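Local coordinates for GTPase-activating protein GYP1 (Saccharomyces cerevisiae, PDB 1FKM) that stimulates GTP hydrolysis by the Ypt/Rab GTPases Ypt1 and Ypt7 through its TBC domain, supplying arginine and glutamine fingers in trans, at residues Ala126-Leu136 and Asp191-Gly199; Trp236-Phe245 and His328-Leu336. One frame throughout, in Å; residues are numbered along the deposited sequence.

Contact 1 (Ala126-Leu136 and Asp191-Gly199)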
loop_
_atom_site.group_PDB
_atom_site.type_symbol
_atom_site.label_atom_id
_atom_site.label_comp_id
_atom_site.label_asym_id
_atom_site.label_seq_id
_atom_site.Cartn_x
_atom_site.Cartn_y
_atom_site.Cartn_z
ATOM N N ALA A 126 8.132 -17.314 -9.029
ATOM C CA ALA A 126 9.443 -16.781 -8.668
ATOM C C ALA A 126 9.445 -16.167 -7.268
ATOM O O ALA A 126 10.500 -16.015 -6.645
ATOM C CB ALA A 126 9.887 -15.740 -9.695
ATOM N N SER A 127 8.262 -15.816 -6.777
ATOM C CA SER A 127 8.141 -15.216 -5.454
ATOM C C SER A 127 7.430 -16.149 -4.487
ATOM O O SER A 127 7.912 -16.404 -3.379
ATOM C CB SER A 127 7.341 -13.908 -5.525
ATOM O OG SER A 127 7.845 -13.032 -6.523
ATOM N N GLY A 128 6.284 -16.663 -4.925
ATOM C CA GLY A 128 5.481 -17.506 -4.068
ATOM C C GLY A 128 4.934 -16.503 -3.071
ATOM O O GLY A 128 4.981 -15.300 -3.337
ATOM N N TYR A 129 4.417 -16.962 -1.938
ATOM C CA TYR A 129 3.914 -16.022 -0.950
ATOM C C TYR A 129 5.102 -15.504 -0.144
ATOM O O TYR A 129 5.967 -16.276 0.266
ATOM C CB TYR A 129 2.917 -16.686 0.000
ATOM C CG TYR A 129 2.601 -15.808 1.189
ATOM C CD1 TYR A 129 1.910 -14.607 1.025
ATOM C CD2 TYR A 129 3.051 -16.141 2.465
ATOM C CE1 TYR A 129 1.679 -13.758 2.099
ATOM C CE2 TYR A 129 2.825 -15.299 3.547
ATOM C CZ TYR A 129 2.138 -14.107 3.356
ATOM O OH TYR A 129 1.906 -13.261 4.420
ATOM N N VAL A 130 5.147 -14.194 0.073
ATOM C CA VAL A 130 6.232 -13.598 0.836
ATOM C C VAL A 130 5.642 -12.708 1.911
ATOM O O VAL A 130 4.787 -11.867 1.631
ATOM C CB VAL A 130 7.155 -12.749 -0.064
ATOM C CG1 VAL A 130 8.336 -12.220 0.750
ATOM C CG2 VAL A 130 7.638 -13.582 -1.237
ATOM N N GLN A 131 6.092 -12.903 3.146
ATOM C CA GLN A 131 5.604 -12.109 4.262
ATOM C C GLN A 131 5.848 -10.647 3.913
ATOM O O GLN A 131 6.956 -10.262 3.515
ATOM C CB GLN A 131 6.337 -12.496 5.550
ATOM C CG GLN A 131 5.703 -11.938 6.812
ATOM C CD GLN A 131 6.226 -12.606 8.068
ATOM O OE1 GLN A 131 7.412 -12.513 8.391
ATOM N NE2 GLN A 131 5.340 -13.293 8.784
ATOM N N GLY A 132 4.802 -9.841 4.053
ATOM C CA GLY A 132 4.887 -8.437 3.714
ATOM C C GLY A 132 3.789 -8.130 2.712
ATOM O O GLY A 132 3.193 -7.052 2.735
ATOM N N ILE A 133 3.515 -9.087 1.827
ATOM C CA ILE A 133 2.467 -8.911 0.826
ATOM C C ILE A 133 1.108 -8.918 1.520
ATOM O O ILE A 133 0.146 -8.311 1.037
ATOM C CB ILE A 133 2.503 -10.031 -0.227
ATOM C CG1 ILE A 133 3.858 -10.033 -0.938
ATOM C CG2 ILE A 133 1.388 -9.827 -1.237
ATOM C CD1 ILE A 133 4.171 -8.737 -1.662
ATOM N N ASN A 134 1.032 -9.606 2.655
ATOM C CA ASN A 134 -0.215 -9.662 3.419
ATOM C C ASN A 134 -0.532 -8.271 3.966
ATOM O O ASN A 134 -1.693 -7.926 4.179
ATOM C CB ASN A 134 -0.109 -10.675 4.563
ATOM C CG ASN A 134 1.042 -10.385 5.506
ATOM O OD1 ASN A 134 2.184 -10.211 5.081
ATOM N ND2 ASN A 134 0.746 -10.342 6.800
ATOM N N ASP A 135 0.504 -7.472 4.190
ATOM C CA ASP A 135 0.293 -6.117 4.679
ATOM C C ASP A 135 -0.119 -5.212 3.521
ATOM O O ASP A 135 -1.078 -4.446 3.630
ATOM C CB ASP A 135 1.575 -5.556 5.307
ATOM C CG ASP A 135 1.990 -6.302 6.556
ATOM O OD1 ASP A 135 1.203 -6.329 7.527
ATOM O OD2 ASP A 135 3.108 -6.858 6.564
ATOM N N LEU A 136 0.608 -5.315 2.409
ATOM C CA LEU A 136 0.353 -4.471 1.240
ATOM C C LEU A 136 -1.026 -4.565 0.624
ATOM O O LEU A 136 -1.500 -3.608 0.018
ATOM C CB LEU A 136 1.392 -4.741 0.146
ATOM C CG LEU A 136 2.828 -4.336 0.472
ATOM C CD1 LEU A 136 3.716 -4.601 -0.738
ATOM C CD2 LEU A 136 2.875 -2.866 0.851
ATOM N N ASP A 191 11.118 -7.321 -8.217
ATOM C CA ASP A 191 12.269 -7.932 -7.563
ATOM C C ASP A 191 12.359 -7.707 -6.060
ATOM O O ASP A 191 13.242 -8.256 -5.399
ATOM C CB ASP A 191 13.565 -7.513 -8.275
ATOM C CG ASP A 191 14.237 -6.327 -7.633
ATOM O OD1 ASP A 191 13.556 -5.318 -7.364
ATOM O OD2 ASP A 191 15.462 -6.407 -7.409
ATOM N N ASN A 192 11.439 -6.920 -5.507
ATOM C CA ASN A 192 11.432 -6.711 -4.058
ATOM C C ASN A 192 10.946 -8.000 -3.402
ATOM O O ASN A 192 11.269 -8.285 -2.243
ATOM C CB ASN A 192 10.471 -5.586 -3.648
ATOM C CG ASN A 192 11.055 -4.202 -3.849
ATOM O OD1 ASN A 192 10.515 -3.210 -3.344
ATOM N ND2 ASN A 192 12.147 -4.121 -4.591
ATOM N N TYR A 193 10.178 -8.791 -4.146
ATOM C CA TYR A 193 9.627 -10.011 -3.575
ATOM C C TYR A 193 10.051 -11.359 -4.152
ATOM O O TYR A 193 9.563 -12.394 -3.709
ATOM C CB TYR A 193 8.101 -9.908 -3.546
ATOM C CG TYR A 193 7.644 -8.696 -2.765
ATOM C CD1 TYR A 193 7.679 -8.696 -1.367
ATOM C CD2 TYR A 193 7.300 -7.512 -3.413
ATOM C CE1 TYR A 193 7.398 -7.540 -0.640
ATOM C CE2 TYR A 193 7.015 -6.346 -2.692
ATOM C CZ TYR A 193 7.074 -6.373 -1.307
ATOM O OH TYR A 193 6.854 -5.221 -0.588
ATOM N N ILE A 194 10.947 -11.377 -5.130
ATOM C CA ILE A 194 11.380 -12.673 -5.629
ATOM C C ILE A 194 12.320 -13.237 -4.566
ATOM O O ILE A 194 12.799 -12.498 -3.705
ATOM C CB ILE A 194 12.085 -12.564 -7.001
ATOM C CG1 ILE A 194 13.350 -11.716 -6.891
ATOM C CG2 ILE A 194 11.117 -11.952 -8.021
ATOM C CD1 ILE A 194 14.138 -11.626 -8.197
ATOM N N HIS A 195 12.565 -14.543 -4.612
ATOM C CA HIS A 195 13.426 -15.211 -3.640
ATOM C C HIS A 195 14.740 -14.470 -3.394
ATOM O O HIS A 195 15.485 -14.167 -4.327
ATOM C CB HIS A 195 13.701 -16.650 -4.099
ATOM C CG HIS A 195 14.455 -17.472 -3.099
ATOM N ND1 HIS A 195 14.178 -17.443 -1.750
ATOM C CD2 HIS A 195 15.462 -18.363 -3.257
ATOM C CE1 HIS A 195 14.983 -18.280 -1.119
ATOM N NE2 HIS A 195 15.772 -18.851 -2.011
ATOM N N GLY A 196 15.017 -14.189 -2.121
ATOM C CA GLY A 196 16.225 -13.468 -1.753
ATOM C C GLY A 196 15.955 -11.973 -1.662
ATOM O O GLY A 196 16.805 -11.200 -1.214
ATOM N N GLN A 197 14.763 -11.572 -2.096
ATOM C CA GLN A 197 14.337 -10.176 -2.077
ATOM C C GLN A 197 15.463 -9.202 -2.408
ATOM O O GLN A 197 15.754 -8.276 -1.646
ATOM C CB GLN A 197 13.706 -9.841 -0.716
ATOM C CG GLN A 197 12.436 -10.645 -0.459
ATOM C CD GLN A 197 11.661 -10.185 0.760
ATOM O OE1 GLN A 197 11.875 -10.675 1.873
ATOM N NE2 GLN A 197 10.754 -9.235 0.555
ATOM N N PRO A 198 16.110 -9.398 -3.568
ATOM C CA PRO A 198 17.206 -8.528 -3.995
ATOM C C PRO A 198 16.776 -7.066 -4.079
ATOM O O PRO A 198 17.572 -6.164 -3.836
ATOM C CB PRO A 198 17.596 -9.111 -5.352
ATOM C CG PRO A 198 16.308 -9.674 -5.858
ATOM C CD PRO A 198 15.769 -10.365 -4.627
ATOM N N GLY A 199 15.507 -6.839 -4.411
ATOM C CA GLY A 199 15.007 -5.480 -4.513
ATOM C C GLY A 199 15.022 -4.734 -3.190
ATOM O O GLY A 199 15.311 -3.541 -3.150
HETATM O O HOH W 1 9.643 -11.136 3.786
#
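The ring of Y193 is pinned on one face by I133, whose CD1 stands 3.4 Å from the ring centroid and only 7° off the ring normal, a CH-pi contact over the centre. I133 gets there because CG1 lies beside its own backbone N (chi1 -60°), which carries the methyl out over the tyrosine. V130 CG1 meets the same ring at its edge, 4.2 Å from Y193 CD1, and L136 CD1 approaches obliquely at the phenol end, 3.2 Å from Y193 OH. The phenol hydroxyl donates to the carbonyl O of N238, outside the two segments. With an alanine here, I133 CD1 and L136 CD1 would probably lose the surface they rest on, and the N238 carbonyl its hydroxyl partner.

Toward the start of 126-136 the partners are mostly backbone atoms of Y193 to H195. S127 CB sits 3.2 Å from Y193 O, and H195 N donates to A126 O over 3.3 Å at 159°. H195 belongs to the type II turn I194-Q197, after which Q197 takes the N-cap position of helix 198-214. V130 CG1 also meets the Q197 amide, 3.8 Å from Q197 NE2, the two side chains coming from opposite directions. That NE2 donates to N192 O at 3.0 Å, nearly in its own amide plane, and also bonds N238 OD1, while OE1 receives a water that also donates to Q131 O. Q131 is the glutamine finger; its CB is directed away from 191-199, but its carbonyl is held by that water and by N238 ND2. Directly after it, G132 occupies the N-cap position of helix 133-145, and its N donates to N134 OD1. L186 of helix 168-186 touches I133, L136 and Y193, and helix 107-123 packs against S127, Y129, I133 and N134.

Contact 2 (Trp236-Phe245 and His328-Leu336)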
loop_
_atom_site.group_PDB
_atom_site.type_symbol
_atom_site.label_atom_id
_atom_site.label_comp_id
_atom_site.label_asym_id
_atom_site.label_seq_id
_atom_site.Cartn_x
_atom_site.Cartn_y
_atom_site.Cartn_z
ATOM N N TRP A 236 10.651 -1.264 6.787
ATOM C CA TRP A 236 10.207 -0.031 6.137
ATOM C C TRP A 236 10.032 -0.286 4.640
ATOM O O TRP A 236 9.050 0.135 4.030
ATOM C CB TRP A 236 11.239 1.084 6.314
ATOM C CG TRP A 236 11.365 1.640 7.710
ATOM C CD1 TRP A 236 10.843 1.125 8.861
ATOM C CD2 TRP A 236 12.082 2.821 8.084
ATOM N NE1 TRP A 236 11.193 1.919 9.935
ATOM C CE2 TRP A 236 11.955 2.965 9.481
ATOM C CE3 TRP A 236 12.822 3.771 7.366
ATOM C CZ2 TRP A 236 12.543 4.024 10.180
ATOM C CZ3 TRP A 236 13.406 4.824 8.060
ATOM C CH2 TRP A 236 13.264 4.940 9.453
HETATM N N MSE A 237 11.003 -0.975 4.052
HETATM C CA MSE A 237 10.963 -1.270 2.625
HETATM C C MSE A 237 9.980 -2.382 2.267
HETATM O O MSE A 237 9.185 -2.238 1.340
HETATM C CB MSE A 237 12.358 -1.651 2.134
HETATM C CG MSE A 237 12.966 -0.634 1.200
HETATM SE SE MSE A 237 12.967 1.146 1.937
HETATM C CE MSE A 237 14.782 1.211 2.588
ATOM N N ASN A 238 10.036 -3.478 3.016
ATOM C CA ASN A 238 9.192 -4.641 2.771
ATOM C C ASN A 238 7.690 -4.354 2.830
ATOM O O ASN A 238 6.923 -4.901 2.038
ATOM C CB ASN A 238 9.551 -5.755 3.764
ATOM C CG ASN A 238 9.032 -7.116 3.331
ATOM O OD1 ASN A 238 9.245 -7.536 2.193
ATOM N ND2 ASN A 238 8.363 -7.816 4.239
ATOM N N CYS A 239 7.273 -3.492 3.755
ATOM C CA CYS A 239 5.852 -3.168 3.903
ATOM C C CYS A 239 5.531 -1.720 3.527
ATOM O O CYS A 239 4.481 -1.201 3.893
ATOM C CB CYS A 239 5.414 -3.429 5.350
ATOM S SG CYS A 239 5.941 -5.028 6.015
ATOM N N LEU A 240 6.433 -1.079 2.790
ATOM C CA LEU A 240 6.252 0.310 2.381
ATOM C C LEU A 240 5.837 1.227 3.543
ATOM O O LEU A 240 4.873 1.991 3.433
ATOM C CB LEU A 240 5.224 0.407 1.244
ATOM C CG LEU A 240 5.587 -0.245 -0.094
ATOM C CD1 LEU A 240 4.461 -0.017 -1.092
ATOM C CD2 LEU A 240 6.887 0.344 -0.631
ATOM N N LEU A 241 6.573 1.138 4.649
ATOM C CA LEU A 241 6.328 1.961 5.840
ATOM C C LEU A 241 5.001 1.751 6.562
ATOM O O LEU A 241 4.717 2.422 7.557
ATOM C CB LEU A 241 6.478 3.450 5.493
ATOM C CG LEU A 241 7.904 3.991 5.353
ATOM C CD1 LEU A 241 7.876 5.441 4.881
ATOM C CD2 LEU A 241 8.611 3.887 6.694
HETATM N N MSE A 242 4.192 0.810 6.088
HETATM C CA MSE A 242 2.901 0.564 6.722
HETATM C C MSE A 242 2.963 0.222 8.202
HETATM O O MSE A 242 2.074 0.591 8.967
HETATM C CB MSE A 242 2.167 -0.561 6.009
HETATM C CG MSE A 242 1.565 -0.182 4.691
HETATM SE SE MSE A 242 0.536 -1.691 4.095
HETATM C CE MSE A 242 -0.740 -1.755 5.552
ATOM N N ARG A 243 4.006 -0.488 8.607
ATOM C CA ARG A 243 4.141 -0.891 9.997
ATOM C C ARG A 243 4.660 0.231 10.887
ATOM O O ARG A 243 4.861 0.031 12.084
ATOM C CB ARG A 243 5.069 -2.103 10.090
ATOM C CG ARG A 243 4.642 -3.256 9.193
ATOM C CD ARG A 243 3.416 -3.963 9.738
ATOM N NE ARG A 243 3.764 -4.837 10.853
ATOM C CZ ARG A 243 4.510 -5.930 10.736
ATOM N NH1 ARG A 243 4.985 -6.287 9.550
ATOM N NH2 ARG A 243 4.791 -6.665 11.804
ATOM N N GLU A 244 4.858 1.411 10.306
ATOM C CA GLU A 244 5.370 2.556 11.054
ATOM C C GLU A 244 4.334 3.661 11.241
ATOM O O GLU A 244 4.623 4.680 11.870
ATOM C CB GLU A 244 6.582 3.163 10.338
ATOM C CG GLU A 244 7.509 2.162 9.667
ATOM C CD GLU A 244 7.946 1.063 10.599
ATOM O OE1 GLU A 244 8.351 1.379 11.735
ATOM O OE2 GLU A 244 7.891 -0.116 10.194
ATOM N N PHE A 245 3.141 3.469 10.682
ATOM C CA PHE A 245 2.082 4.474 10.773
ATOM C C PHE A 245 0.718 3.849 11.024
ATOM O O PHE A 245 0.540 2.642 10.865
ATOM C CB PHE A 245 1.977 5.271 9.463
ATOM C CG PHE A 245 3.208 6.046 9.106
ATOM C CD1 PHE A 245 3.503 7.240 9.755
ATOM C CD2 PHE A 245 4.052 5.606 8.096
ATOM C CE1 PHE A 245 4.628 7.992 9.402
ATOM C CE2 PHE A 245 5.174 6.346 7.732
ATOM C CZ PHE A 245 5.463 7.545 8.389
ATOM N N HIS A 328 9.932 5.958 -2.711
ATOM C CA HIS A 328 9.868 5.403 -1.367
ATOM C C HIS A 328 11.173 5.587 -0.608
ATOM O O HIS A 328 11.163 5.843 0.596
ATOM C CB HIS A 328 9.499 3.914 -1.394
ATOM C CG HIS A 328 9.216 3.349 -0.037
ATOM N ND1 HIS A 328 8.225 3.848 0.783
ATOM C CD2 HIS A 328 9.813 2.353 0.662
ATOM C CE1 HIS A 328 8.225 3.186 1.925
ATOM N NE2 HIS A 328 9.180 2.274 1.879
ATOM N N VAL A 329 12.296 5.453 -1.305
ATOM C CA VAL A 329 13.597 5.620 -0.664
ATOM C C VAL A 329 13.744 7.043 -0.129
ATOM O O VAL A 329 14.278 7.246 0.955
ATOM C CB VAL A 329 14.757 5.322 -1.641
ATOM C CG1 VAL A 329 16.083 5.759 -1.034
ATOM C CG2 VAL A 329 14.803 3.832 -1.943
ATOM N N PHE A 330 13.270 8.030 -0.884
ATOM C CA PHE A 330 13.361 9.409 -0.417
ATOM C C PHE A 330 12.427 9.685 0.755
ATOM O O PHE A 330 12.770 10.457 1.655
ATOM C CB PHE A 330 13.106 10.385 -1.567
ATOM C CG PHE A 330 14.278 10.517 -2.497
ATOM C CD1 PHE A 330 15.348 11.342 -2.161
ATOM C CD2 PHE A 330 14.347 9.774 -3.674
ATOM C CE1 PHE A 330 16.475 11.423 -2.982
ATOM C CE2 PHE A 330 15.468 9.849 -4.504
ATOM C CZ PHE A 330 16.537 10.677 -4.156
ATOM N N VAL A 331 11.251 9.060 0.750
ATOM C CA VAL A 331 10.312 9.225 1.855
ATOM C C VAL A 331 10.956 8.622 3.112
ATOM O O VAL A 331 10.860 9.188 4.203
ATOM C CB VAL A 331 8.969 8.505 1.571
ATOM C CG1 VAL A 331 8.089 8.507 2.818
ATOM C CG2 VAL A 331 8.247 9.193 0.430
ATOM N N CYS A 332 11.609 7.472 2.957
ATOM C CA CYS A 332 12.264 6.824 4.091
ATOM C C CYS A 332 13.414 7.672 4.620
ATOM O O CYS A 332 13.629 7.747 5.827
ATOM C CB CYS A 332 12.787 5.440 3.701
ATOM S SG CYS A 332 11.495 4.182 3.539
ATOM N N ALA A 333 14.153 8.305 3.718
ATOM C CA ALA A 333 15.269 9.153 4.127
ATOM C C ALA A 333 14.751 10.375 4.894
ATOM O O ALA A 333 15.285 10.727 5.947
ATOM C CB ALA A 333 16.071 9.597 2.898
ATOM N N ALA A 334 13.708 11.015 4.374
ATOM C CA ALA A 334 13.140 12.191 5.031
ATOM C C ALA A 334 12.537 11.818 6.384
ATOM O O ALA A 334 12.619 12.588 7.345
ATOM C CB ALA A 334 12.081 12.838 4.134
ATOM N N PHE A 335 11.935 10.632 6.454
ATOM C CA PHE A 335 11.321 10.133 7.683
ATOM C C PHE A 335 12.407 9.962 8.743
ATOM O O PHE A 335 12.285 10.464 9.866
ATOM C CB PHE A 335 10.636 8.785 7.410
ATOM C CG PHE A 335 9.904 8.209 8.599
ATOM C CD1 PHE A 335 8.907 8.936 9.245
ATOM C CD2 PHE A 335 10.176 6.917 9.036
ATOM C CE1 PHE A 335 8.185 8.376 10.310
ATOM C CE2 PHE A 335 9.459 6.352 10.096
ATOM C CZ PHE A 335 8.463 7.086 10.728
ATOM N N LEU A 336 13.471 9.254 8.370
ATOM C CA LEU A 336 14.588 9.010 9.274
ATOM C C LEU A 336 15.249 10.303 9.734
ATOM O O LEU A 336 15.457 10.505 10.928
ATOM C CB LEU A 336 15.642 8.133 8.593
ATOM C CG LEU A 336 16.896 7.812 9.420
ATOM C CD1 LEU A 336 16.506 7.042 10.690
ATOM C CD2 LEU A 336 17.857 6.994 8.578
#
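W236 meets helix 324-338 through its indole and its carbonyl. F335 turns an edge to the face of the six-membered ring, centroids 5.2 Å apart and planes at 63°, while L336 CB lies at the indole's edge. W236 O accepts from H328 NE2 at 3.0 Å, the donor standing well above the carbonyl plane, and from L241 N. At M237, a selenomethionine, bends at chi2 and chi3 bring SE to 3.7 Å from C332 SG and obliquely against H328 CD2.

The second bond to W236 O belongs to a Schellman motif that ends helix 230-238, with L240, at positive phi, as C-prime residue. Past this helix end, L240 CD2 lies over one face of the H328 imidazole, 3.8 Å from its centroid, while C332 SG lies over the opposite face, toward the rim. With CG anti to its backbone N (chi1 -171°), H328 projects into this slot, and its ND1 is bonded to Y257 OH. L241 follows, CG 3.5 Å from H328 CE1 and CD1 against V331 CG1. F245 completes an aromatic cluster with W236 and F335: its CZ comes within 3.4 Å of F335 CE1, the two rings inclined at 51°.

In the fold
Contact 2 is core: all its touching residues are buried, and its centre lies about 11 Å from that of the chain, against about 14 Å for the partly buried contact 1. Loops and helix starts meet in contact 1, which combines a tyrosine packed by aliphatic side chains with a backbone bond and a water bridge; contact 2 sets a helix end against a helix side, with aromatic rings, sulfur and selenium, and one histidine bond. The two share a seam at N238, whose carbonyl and side chain serve Y193, Q197 and Q131. The end of helix 230-238 thus links the buried core to the loop bearing the glutamine finger. L240 also packs on L136.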